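Local coordinates for adherence and virulence protein A (Streptococcus pneumoniae, PDB 6PON), which probably binds fibronectin and serves the pneumococcus as an adherence and virulence factor of the NFACT family, at residues 180-183 with 184-188. Sequence-based numbering, arbitrary orientation.
Sequences KLFE and ILQTQ
T187 returns its hydroxyl to the carbonyl of E183 one turn earlier, OG1 lying 2.8 Å from E183 O. Set between its own backbone N and carbonyl carbon (chi1 68°), that oxygen faces back along the helix and meets the acceptor from above the carbonyl plane. The T187 amide bonds to E183 O from the opposite face, so two donors grip one carbonyl in the last turn. Upstream, regular i to i+4 backbone bonds join I184 N to K180 O, L185 N to L181 O and Q186 N to F182 O, the last at 2.7 Å. Q188, the first residue to leave helical geometry, still gives its amide to I184 O.

Apolar contacts follow the same spacing. L181 CG and its CD1 branch rest against L185 CD1, with CG 3.8 Å from that methyl, while K180 CG lies more loosely beside I184 CD1. F182 and Q186 meet at the ring edge: Q186 OE1 lies near the ring plane, 3.6 Å from F182 CE1, and the amide stands almost perpendicular to the ring (86°). On the exposed side K180 NZ and E183 OE1 form a long salt bridge of 3.9 Å.

Helix 178-187 thus presents different faces to different neighbours. I184 packs on L171 and I176 of the preceding loop and on L198 of helix 192-198, and Q188 OE1 bonds to N194 ND2. L181, F182, L185 and Q186 pack against helix 204-225 of the second subunit, where K218 bonds to L185 O and E211 to Q186 NE2, making this short helix part of the dimer interface.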
loop_
_atom_site.group_PDB
_atom_site.type_symbol
_atom_site.label_atom_id
_atom_site.label_comp_id
_atom_site.label_asym_id
_atom_site.label_seq_id
_atom_site.Cartn_x
_atom_site.Cartn_y
_atom_site.Cartn_z
ATOM N N LYS B 180 13.534 -8.293 -0.856
ATOM C CA LYS B 180 12.986 -8.973 -2.025
ATOM C C LYS B 180 11.511 -8.638 -2.216
ATOM O O LYS B 180 11.056 -8.428 -3.351
ATOM C CB LYS B 180 13.190 -10.484 -1.890
ATOM C CG LYS B 180 12.797 -11.269 -3.124
ATOM C CD LYS B 180 13.656 -10.863 -4.297
ATOM C CE LYS B 180 13.537 -11.841 -5.451
ATOM N NZ LYS B 180 14.540 -11.545 -6.537
ATOM N N LEU B 181 10.753 -8.547 -1.113
ATOM C CA LEU B 181 9.316 -8.315 -1.221
ATOM C C LEU B 181 9.019 -6.921 -1.749
ATOM O O LEU B 181 8.107 -6.743 -2.564
ATOM C CB LEU B 181 8.639 -8.534 0.139
ATOM C CG LEU B 181 7.123 -8.287 0.236
ATOM C CD1 LEU B 181 6.348 -9.148 -0.760
ATOM C CD2 LEU B 181 6.621 -8.519 1.652
ATOM N N PHE B 182 9.772 -5.921 -1.280
ATOM C CA PHE B 182 9.584 -4.546 -1.738
ATOM C C PHE B 182 9.827 -4.439 -3.240
ATOM O O PHE B 182 8.996 -3.906 -3.983
ATOM C CB PHE B 182 10.524 -3.622 -0.951
ATOM C CG PHE B 182 10.209 -2.162 -1.077
ATOM C CD1 PHE B 182 10.661 -1.431 -2.172
ATOM C CD2 PHE B 182 9.497 -1.506 -0.084
ATOM C CE1 PHE B 182 10.392 -0.076 -2.285
ATOM C CE2 PHE B 182 9.212 -0.154 -0.192
ATOM C CZ PHE B 182 9.663 0.563 -1.295
ATOM N N GLU B 183 10.964 -4.961 -3.699
ATOM C CA GLU B 183 11.279 -5.009 -5.125
ATOM C C GLU B 183 10.140 -5.629 -5.924
ATOM O O GLU B 183 9.715 -5.083 -6.952
ATOM C CB GLU B 183 12.579 -5.796 -5.324
ATOM C CG GLU B 183 12.831 -6.339 -6.729
ATOM C CD GLU B 183 14.008 -7.329 -6.775
ATOM O OE1 GLU B 183 14.233 -7.922 -7.860
ATOM O OE2 GLU B 183 14.703 -7.508 -5.735
ATOM N N ILE B 184 9.640 -6.779 -5.462
ATOM C CA ILE B 184 8.532 -7.449 -6.140
ATOM C C ILE B 184 7.307 -6.548 -6.194
ATOM O O ILE B 184 6.615 -6.482 -7.214
ATOM C CB ILE B 184 8.206 -8.785 -5.446
ATOM C CG1 ILE B 184 9.339 -9.788 -5.664
ATOM C CG2 ILE B 184 6.908 -9.344 -5.965
ATOM C CD1 ILE B 184 9.142 -11.085 -4.936
ATOM N N LEU B 185 6.999 -5.869 -5.094
ATOM C CA LEU B 185 5.796 -5.053 -5.066
ATOM C C LEU B 185 5.981 -3.732 -5.802
ATOM O O LEU B 185 4.993 -3.146 -6.253
ATOM C CB LEU B 185 5.368 -4.792 -3.626
ATOM C CG LEU B 185 5.029 -6.007 -2.780
ATOM C CD1 LEU B 185 4.936 -5.579 -1.330
ATOM C CD2 LEU B 185 3.723 -6.685 -3.250
ATOM N N GLN B 186 7.225 -3.270 -5.947
ATOM C CA GLN B 186 7.491 -2.047 -6.689
ATOM C C GLN B 186 7.414 -2.265 -8.190
ATOM O O GLN B 186 7.004 -1.365 -8.928
ATOM C CB GLN B 186 8.869 -1.508 -6.324
ATOM C CG GLN B 186 9.233 -0.188 -7.003
ATOM C CD GLN B 186 10.262 0.557 -6.194
ATOM O OE1 GLN B 186 11.235 -0.038 -5.754
ATOM N NE2 GLN B 186 10.047 1.835 -5.960
ATOM N N THR B 187 7.818 -3.440 -8.655
ATOM C CA THR B 187 8.046 -3.673 -10.073
ATOM C C THR B 187 7.139 -4.725 -10.700
ATOM O O THR B 187 6.829 -4.608 -11.888
ATOM C CB THR B 187 9.499 -4.094 -10.319
ATOM O OG1 THR B 187 9.718 -5.388 -9.746
ATOM C CG2 THR B 187 10.480 -3.069 -9.710
ATOM N N GLN B 188 6.716 -5.748 -9.962
ATOM C CA GLN B 188 5.986 -6.843 -10.587
ATOM C C GLN B 188 4.503 -6.519 -10.703
ATOM O O GLN B 188 3.953 -5.717 -9.943
ATOM C CB GLN B 188 6.172 -8.147 -9.808
ATOM C CG GLN B 188 7.578 -8.694 -9.865
ATOM C CD GLN B 188 7.922 -9.241 -11.234
ATOM O OE1 GLN B 188 7.207 -10.086 -11.783
ATOM N NE2 GLN B 188 9.016 -8.762 -11.795
#